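Local coordinates for protein ribokinase, putative (Burkholderia thailandensis, PDB 3B1N) that binds a nucleoside together with ADP and, as a nucleoside kinase of the ribokinase (PfkB) family, probably phosphorylates nucleosides with ATP, at residues Ala10-Thr16 with Ala101-Thr107; Ile136-Ile140 with Leu260-Glu264; Leu179-Glu184 with Val199-Trp205. One frame throughout, in Å; residues are numbered along the deposited sequence.

Contact 1: Ala10-Thr16 with Ala101-Thr107; sequences AYDNIMT and AQAMITT. With MZR (5-hydroxy-1-(beta-D-ribofuranosyl)-1H-imidazole-4-carboxamide), chain F.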
# COMPACT_ATOMS: atom_id res chain seq x y z
N ALA B 10 15.52 -3.98 -7.12
CA ALA B 10 14.68 -4.28 -5.93
C ALA B 10 13.84 -5.49 -6.15
O ALA B 10 13.60 -5.91 -7.29
CB ALA B 10 13.77 -3.04 -5.62
N TYR B 11 13.39 -6.08 -5.03
CA TYR B 11 12.36 -7.10 -5.09
C TYR B 11 11.02 -6.47 -4.75
O TYR B 11 10.91 -5.75 -3.76
CB TYR B 11 12.69 -8.18 -4.03
CG TYR B 11 13.92 -8.97 -4.40
CD1 TYR B 11 13.96 -9.75 -5.55
CD2 TYR B 11 15.08 -8.88 -3.63
CE1 TYR B 11 15.09 -10.48 -5.88
CE2 TYR B 11 16.23 -9.59 -3.96
CZ TYR B 11 16.23 -10.40 -5.08
OH TYR B 11 17.34 -11.14 -5.42
N ASP B 12 10.04 -6.75 -5.59
CA ASP B 12 8.72 -6.14 -5.48
C ASP B 12 7.69 -7.10 -4.92
O ASP B 12 7.61 -8.24 -5.38
CB ASP B 12 8.22 -5.66 -6.86
CG ASP B 12 8.99 -4.49 -7.40
OD1 ASP B 12 9.73 -3.82 -6.68
OD2 ASP B 12 8.75 -4.20 -8.58
N ASN B 13 6.89 -6.63 -3.96
CA ASN B 13 5.69 -7.38 -3.52
C ASN B 13 4.52 -6.53 -3.93
O ASN B 13 4.35 -5.44 -3.40
CB ASN B 13 5.74 -7.63 -2.01
CG ASN B 13 6.75 -8.77 -1.68
OD1 ASN B 13 7.82 -8.53 -1.18
ND2 ASN B 13 6.39 -10.01 -2.04
N ILE B 14 3.81 -7.01 -4.95
CA ILE B 14 2.77 -6.22 -5.59
C ILE B 14 1.39 -6.74 -5.18
O ILE B 14 1.06 -7.94 -5.35
CB ILE B 14 2.92 -6.28 -7.10
CG1 ILE B 14 4.27 -5.64 -7.49
CG2 ILE B 14 1.75 -5.51 -7.77
CD1 ILE B 14 4.73 -6.04 -8.88
N MET B 15 0.61 -5.80 -4.67
CA MET B 15 -0.72 -6.11 -4.19
C MET B 15 -1.68 -5.33 -5.07
O MET B 15 -1.74 -4.09 -4.99
CB MET B 15 -0.80 -5.67 -2.74
CG MET B 15 0.04 -6.62 -1.82
SD MET B 15 0.60 -5.80 -0.33
CE MET B 15 2.05 -4.89 -0.96
N THR B 16 -2.38 -6.08 -5.91
CA THR B 16 -3.24 -5.53 -6.96
C THR B 16 -4.67 -5.39 -6.47
O THR B 16 -5.35 -6.41 -6.26
CB THR B 16 -3.33 -6.49 -8.19
OG1 THR B 16 -2.02 -6.79 -8.68
CG2 THR B 16 -4.09 -5.81 -9.32
N ALA B 101 17.02 -3.84 -1.67
CA ALA B 101 15.78 -3.03 -1.65
C ALA B 101 14.55 -3.89 -1.82
O ALA B 101 14.53 -4.84 -2.58
CB ALA B 101 15.82 -1.95 -2.74
N GLN B 102 13.47 -3.51 -1.12
CA GLN B 102 12.20 -4.23 -1.18
C GLN B 102 11.08 -3.20 -1.27
O GLN B 102 11.01 -2.27 -0.48
CB GLN B 102 12.04 -5.14 0.06
CG GLN B 102 10.64 -5.65 0.23
CD GLN B 102 10.34 -6.83 -0.64
OE1 GLN B 102 11.00 -7.89 -0.53
NE2 GLN B 102 9.30 -6.70 -1.48
N ALA B 103 10.23 -3.36 -2.28
CA ALA B 103 9.09 -2.44 -2.44
C ALA B 103 7.82 -3.20 -2.17
O ALA B 103 7.62 -4.30 -2.67
CB ALA B 103 9.05 -1.91 -3.90
N MET B 104 6.97 -2.62 -1.32
CA MET B 104 5.64 -3.18 -1.09
C MET B 104 4.69 -2.22 -1.81
O MET B 104 4.54 -1.08 -1.41
CB MET B 104 5.35 -3.26 0.43
CG MET B 104 6.37 -4.05 1.24
SD MET B 104 6.10 -5.83 1.05
CE MET B 104 4.44 -6.04 1.66
N ILE B 105 4.15 -2.67 -2.94
CA ILE B 105 3.41 -1.81 -3.86
C ILE B 105 1.93 -2.17 -3.89
O ILE B 105 1.58 -3.29 -4.21
CB ILE B 105 4.01 -2.03 -5.29
CG1 ILE B 105 5.51 -1.79 -5.27
CG2 ILE B 105 3.26 -1.15 -6.37
CD1 ILE B 105 6.21 -2.13 -6.66
N THR B 106 1.08 -1.18 -3.56
CA THR B 106 -0.36 -1.40 -3.76
C THR B 106 -0.87 -0.65 -4.97
O THR B 106 -0.68 0.56 -5.05
CB THR B 106 -1.16 -1.09 -2.55
OG1 THR B 106 -0.64 -1.84 -1.46
CG2 THR B 106 -2.65 -1.43 -2.88
N THR B 107 -1.37 -1.39 -5.96
CA THR B 107 -1.78 -0.78 -7.20
C THR B 107 -3.31 -0.79 -7.37
O THR B 107 -3.98 -1.60 -6.73
CB THR B 107 -1.01 -1.43 -8.42
OG1 THR B 107 -1.57 -0.95 -9.64
CG2 THR B 107 -1.04 -2.97 -8.39
N1 MZR F . 13.02 4.63 -5.19
O3 MZR F . 12.70 2.56 -7.04
C4 MZR F . 11.40 2.60 -6.49
C5 MZR F . 10.96 3.51 -5.45
C6 MZR F . 11.77 4.52 -4.78
O6 MZR F . 11.20 5.17 -3.88
N7 MZR F . 9.65 3.15 -5.28
C8 MZR F . 9.36 2.14 -6.13
N9 MZR F . 10.44 1.79 -6.89
C1' MZR F . 10.48 0.77 -7.95
C2' MZR F . 9.87 -0.59 -7.65
O2' MZR F . 10.94 -1.41 -7.19
C3' MZR F . 9.24 -0.98 -9.01
O3' MZR F . 9.75 -2.16 -9.64
C4' MZR F . 9.45 0.23 -9.89
O4' MZR F . 9.63 1.29 -8.97
C5' MZR F . 8.26 0.48 -10.78
O5' MZR F . 8.59 1.63 -11.60
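Met15 lies across the backbone of Ile105. Its chain bends at chi3 (-80°), and this brings the methyl CE within 3.6 Å of Ile105 N and 3.7 Å of Ile105 O. The two strands run parallel, Met15 level with Thr106 and Ile14 level with Ile105. Met15 N donates to Ile105 O at 2.7 Å, and Ile105 N donates to Asn13 O at 2.8 Å. Asn13 N in turn donates to Ala103 O. The Asn13 side chain shares its face of the sheet with Met15 and Gln102. It lies side by side with Met104, Asn13 CB against Met104 SD. Gln102 OE1 is hydrogen-bonded to Arg44. Met15 also packs on Ala116 of the second subunit.

Ile105 points to the other face, beside Ile14. Its CD1 meets the carboxylate carbon CG of Asp12 at 3.7 Å. The carboxylate takes the 2'- and 3'-hydroxyls of the mizoribine ribose: O2' donates to Asp12 OD1 at 2.7 Å and O3' donates to Asp12 OD2 at 2.5 Å. Ala103 CB lies 3.8 Å from O2' of the ligand. One face of this small sheet therefore covers the sugar, while the other meets the second subunit. This is the lid sheet of ribokinase-family kinases, consistent with the beta-clasp dimer known in that family.

Contact 2: Ile136-Ile140 with Leu260-Glu264; sequences IKLAI and LYGIE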
# COMPACT_ATOMS: atom_id res chain seq x y z
N ILE B 136 29.90 4.46 -22.79
CA ILE B 136 28.47 4.57 -22.66
C ILE B 136 28.08 5.61 -23.68
O ILE B 136 28.63 6.71 -23.73
CB ILE B 136 28.12 5.05 -21.22
CG1 ILE B 136 28.44 3.94 -20.19
CG2 ILE B 136 26.65 5.49 -21.10
CD1 ILE B 136 27.89 2.50 -20.47
N LYS B 137 27.10 5.28 -24.50
CA LYS B 137 26.61 6.30 -25.42
C LYS B 137 25.33 7.03 -25.02
O LYS B 137 24.98 8.08 -25.58
CB LYS B 137 26.44 5.72 -26.81
CG LYS B 137 25.66 4.49 -26.97
CD LYS B 137 26.03 4.01 -28.40
CE LYS B 137 25.70 2.60 -28.69
NZ LYS B 137 25.89 2.44 -30.16
N LEU B 138 24.67 6.49 -23.98
CA LEU B 138 23.36 6.99 -23.60
C LEU B 138 23.12 6.45 -22.19
O LEU B 138 23.59 5.38 -21.85
CB LEU B 138 22.28 6.49 -24.56
CG LEU B 138 20.82 6.89 -24.34
CD1 LEU B 138 20.54 8.39 -24.29
CD2 LEU B 138 19.86 6.18 -25.35
N ALA B 139 22.37 7.22 -21.40
CA ALA B 139 22.05 6.76 -20.03
C ALA B 139 20.67 7.20 -19.61
O ALA B 139 20.07 8.07 -20.23
CB ALA B 139 23.09 7.30 -19.03
N ILE B 140 20.20 6.63 -18.49
CA ILE B 140 19.04 7.16 -17.80
C ILE B 140 19.38 7.16 -16.31
O ILE B 140 20.06 6.24 -15.84
CB ILE B 140 17.78 6.27 -18.04
CG1 ILE B 140 16.54 6.93 -17.35
CG2 ILE B 140 18.00 4.80 -17.71
CD1 ILE B 140 15.20 6.37 -17.96
N LEU B 260 14.63 4.49 -24.88
CA LEU B 260 16.10 4.45 -24.93
C LEU B 260 16.55 3.69 -26.19
O LEU B 260 17.51 4.11 -26.85
CB LEU B 260 16.70 3.76 -23.69
CG LEU B 260 16.59 4.60 -22.43
CD1 LEU B 260 16.84 3.63 -21.27
CD2 LEU B 260 17.71 5.67 -22.49
N TYR B 261 15.87 2.59 -26.54
CA TYR B 261 16.27 1.84 -27.74
C TYR B 261 16.07 2.74 -28.97
O TYR B 261 16.96 2.81 -29.85
CB TYR B 261 15.38 0.59 -27.88
CG TYR B 261 15.77 -0.27 -29.04
CD1 TYR B 261 16.79 -1.20 -28.91
CD2 TYR B 261 15.14 -0.09 -30.28
CE1 TYR B 261 17.16 -1.99 -29.96
CE2 TYR B 261 15.52 -0.89 -31.37
CZ TYR B 261 16.53 -1.83 -31.18
OH TYR B 261 16.91 -2.64 -32.26
N GLY B 262 14.93 3.43 -29.03
CA GLY B 262 14.64 4.31 -30.19
C GLY B 262 15.70 5.43 -30.28
O GLY B 262 16.21 5.71 -31.38
N ILE B 263 16.06 6.07 -29.16
CA ILE B 263 17.02 7.20 -29.19
C ILE B 263 18.37 6.64 -29.71
O ILE B 263 19.00 7.22 -30.62
CB ILE B 263 17.17 7.81 -27.80
CG1 ILE B 263 15.86 8.52 -27.44
CG2 ILE B 263 18.34 8.83 -27.74
CD1 ILE B 263 15.79 8.88 -25.89
N GLU B 264 18.83 5.53 -29.14
CA GLU B 264 20.11 4.92 -29.52
C GLU B 264 20.18 4.67 -31.02
O GLU B 264 21.23 4.89 -31.63
CB GLU B 264 20.28 3.57 -28.76
CG GLU B 264 21.39 2.70 -29.31
CD GLU B 264 21.55 1.37 -28.60
OE1 GLU B 264 20.64 0.91 -27.84
OE2 GLU B 264 22.61 0.75 -28.86
O HOH W 1 23.90 3.38 -32.01
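Leu138 packs on Leu260 through its CD2 methyl. That methyl meets Leu260 CD2 at 3.6 Å and also sits 3.5 Å from the carbonyl Leu260 O. The same methyl touches Ile263 CG2 at 3.9 Å, the two side chains crossing at about a right angle. Leu138 CG is anti to the backbone N (chi1 179°), and the side chain reaches the helix between Leu260 and Ile263. Further along the strand, Ile140 presents its CG2 to Leu260 CD1 at 3.9 Å. The two methyl branches of Leu260 are thus divided between Leu138 and Ile140.

The polar part of the contact lies at the other end, where the helix finishes. Lys137 stretches out beyond CG, and its CE comes within 3.6 Å of Glu264 OE2. The salt bridge from Lys137 NZ to Glu264 OE2 is long, at 3.9 Å. A water links the same residues more closely. It accepts from Lys137 NZ at 2.9 Å and donates to the backbone carbonyl Glu264 O. Leu319 O gives the ammonium a further, weak partner.

Behind this first shell, the helix bond from Glu264 N to Leu260 O satisfies the carbonyl that Leu138 CD2 touches. Backbone bonds from Leu138 and Ile140 to Leu4, and from Ala139 to Ile164, fix the strand.

The contact is a helix laid on a sheet. Strand 138-141 runs between strands 3-6 and 163-165 in the large sheet, and helix 251-264 runs roughly antiparallel to it, at 159° between the short axes. Leu260 also touches Ile5, Ile164 and Ile53, the last on helix 49-59, so this hydrophobic packing spans three strands and a second helix.

Contact 3: Leu179-Glu184 with Val199-Trp205; sequences LRRSIE and VCDKTGW. With NA (sodium ion), chain H.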
# COMPACT_ATOMS: atom_id res chain seq x y z
N LEU B 179 16.29 20.00 -7.86
CA LEU B 179 15.47 19.56 -8.99
C LEU B 179 15.68 20.42 -10.24
O LEU B 179 15.90 19.90 -11.35
CB LEU B 179 13.99 19.46 -8.56
CG LEU B 179 13.02 18.86 -9.57
CD1 LEU B 179 13.49 17.43 -10.02
CD2 LEU B 179 11.63 18.81 -9.02
N ARG B 180 15.63 21.75 -10.08
CA ARG B 180 15.98 22.65 -11.19
C ARG B 180 17.37 22.37 -11.77
O ARG B 180 17.54 22.29 -12.99
CB ARG B 180 15.89 24.11 -10.74
CG ARG B 180 14.48 24.66 -10.60
CD ARG B 180 14.50 26.19 -10.37
NE ARG B 180 15.14 26.52 -9.09
CZ ARG B 180 14.51 26.57 -7.92
NH1 ARG B 180 15.20 26.85 -6.82
NH2 ARG B 180 13.21 26.28 -7.83
N ARG B 181 18.36 22.17 -10.90
CA ARG B 181 19.72 21.87 -11.37
C ARG B 181 19.76 20.58 -12.20
O ARG B 181 20.37 20.53 -13.27
CB ARG B 181 20.71 21.82 -10.21
CG ARG B 181 22.08 21.24 -10.53
CD ARG B 181 22.85 22.13 -11.48
NE ARG B 181 24.23 21.66 -11.55
CZ ARG B 181 25.17 22.20 -12.32
NH1 ARG B 181 24.89 23.25 -13.08
NH2 ARG B 181 26.38 21.68 -12.33
N SER B 182 19.07 19.55 -11.70
CA SER B 182 19.07 18.25 -12.40
C SER B 182 18.49 18.35 -13.80
O SER B 182 19.02 17.73 -14.74
CB SER B 182 18.33 17.22 -11.54
OG SER B 182 19.03 17.02 -10.33
N ILE B 183 17.41 19.11 -13.94
CA ILE B 183 16.75 19.34 -15.21
C ILE B 183 17.64 20.17 -16.14
O ILE B 183 17.71 19.86 -17.35
CB ILE B 183 15.40 20.03 -15.00
CG1 ILE B 183 14.43 19.06 -14.30
CG2 ILE B 183 14.81 20.53 -16.31
CD1 ILE B 183 13.21 19.75 -13.66
N GLU B 184 18.31 21.20 -15.60
CA GLU B 184 19.31 21.93 -16.41
C GLU B 184 20.36 20.98 -17.03
O GLU B 184 20.62 21.01 -18.24
CB GLU B 184 19.98 23.06 -15.59
CG GLU B 184 19.08 24.31 -15.39
CD GLU B 184 19.44 25.12 -14.15
OE1 GLU B 184 18.71 26.10 -13.81
OE2 GLU B 184 20.48 24.78 -13.50
N VAL B 199 6.73 18.07 -10.47
CA VAL B 199 7.98 18.74 -10.90
C VAL B 199 7.75 20.25 -11.11
O VAL B 199 8.58 21.09 -10.67
CB VAL B 199 8.55 18.10 -12.18
CG1 VAL B 199 9.72 18.97 -12.75
CG2 VAL B 199 9.07 16.66 -11.86
N CYS B 200 6.67 20.58 -11.81
CA CYS B 200 6.29 21.99 -12.05
C CYS B 200 6.11 22.69 -10.70
O CYS B 200 6.67 23.77 -10.46
CB CYS B 200 5.00 22.04 -12.81
SG CYS B 200 5.17 21.60 -14.53
N ASP B 201 5.37 22.05 -9.79
CA ASP B 201 5.15 22.65 -8.45
C ASP B 201 6.44 22.90 -7.69
O ASP B 201 6.62 23.98 -7.10
CB ASP B 201 4.25 21.76 -7.60
CG ASP B 201 2.80 21.78 -8.05
OD1 ASP B 201 2.42 22.50 -9.01
OD2 ASP B 201 2.03 21.00 -7.42
N LYS B 202 7.36 21.95 -7.71
CA LYS B 202 8.58 22.03 -6.89
C LYS B 202 9.61 22.98 -7.51
O LYS B 202 10.30 23.73 -6.80
CB LYS B 202 9.16 20.62 -6.63
CG LYS B 202 10.50 20.56 -5.85
CD LYS B 202 10.73 19.16 -5.20
CE LYS B 202 9.85 18.96 -3.94
NZ LYS B 202 9.95 17.53 -3.49
N THR B 203 9.72 22.96 -8.83
CA THR B 203 10.68 23.83 -9.50
C THR B 203 10.18 25.26 -9.58
O THR B 203 11.00 26.20 -9.69
CB THR B 203 10.97 23.39 -10.96
OG1 THR B 203 9.76 23.40 -11.72
CG2 THR B 203 11.68 22.03 -11.02
N GLY B 204 8.86 25.44 -9.57
CA GLY B 204 8.28 26.75 -9.88
C GLY B 204 8.26 27.04 -11.36
O GLY B 204 8.00 28.17 -11.78
N TRP B 205 8.54 26.03 -12.18
CA TRP B 205 8.53 26.16 -13.63
C TRP B 205 7.22 25.61 -14.20
O TRP B 205 6.59 24.69 -13.62
CB TRP B 205 9.72 25.43 -14.27
CG TRP B 205 11.07 26.05 -14.04
CD1 TRP B 205 11.33 27.37 -13.79
CD2 TRP B 205 12.35 25.40 -14.12
NE1 TRP B 205 12.69 27.57 -13.66
CE2 TRP B 205 13.34 26.37 -13.86
CE3 TRP B 205 12.75 24.07 -14.37
CZ2 TRP B 205 14.70 26.07 -13.86
CZ3 TRP B 205 14.10 23.77 -14.34
CH2 TRP B 205 15.07 24.77 -14.09
NA NA H . 18.83 20.11 -19.51
O HOH W 2 20.24 20.59 -21.49
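Two successive helices of the Rossmann-like alpha/beta domain meet here, joined by strand 188-192, with Trp205 packed on Arg180. The aliphatic chain of Arg180 lies over one face of the indole. Its CG is 3.6 Å from the centroid of the six-membered ring, 16° off the normal. The chain then bends at chi3 (-65°), which turns the guanidinium toward the end of the other helix. Arg180 NH2 donates to Thr203 O at 2.9 Å. The acceptor lies near the guanidinium plane, but the donor stands above the carbonyl plane.

Thr203 positions the tryptophan. Thr203 OG1 accepts from Trp205 N at 2.9 Å, which makes an ST turn, and itself donates to Val199 O. Thr203 CG2 faces Leu179 CG at 3.7 Å. Ile183 reaches Val199 tip to tip, CD1 to CG1 at 3.7 Å, and sets CG2 at the edge of the indole.

The carbonyls Ile183 O and Glu184 O bind the sodium ion, each at 2.4 Å. A water and the carbonyls of Ala186 and Arg213 complete the site, and Arg213 also makes a cation-pi contact with Trp205. Helix 207-211 packs on Val199 and Trp205 through Ile210, while Leu179 touches Phe165 of strand 163-165.

Overall arrangement
The three contacts lie well apart, with centres 23 to 28 Å from one another, and none touches another. Contact 1 comes first along the chain and belongs to the four-stranded lid sheet. Contacts 2 and 3 belong to the large alpha/beta domain. Contact 3 forms entirely within the chain between residues 140 and 260, which contact 2 brings together. Strand 163-165 links them, touching Leu260 and Ile263 in contact 2 and Leu179 in contact 3. Contacts 1 and 2 are on opposite sides of the chain's centre. The nucleoside is bound directly by contact 1. Contact 2 packs the helix whose first turn carries Gly252 and Asp253, which bind ADP and nucleoside.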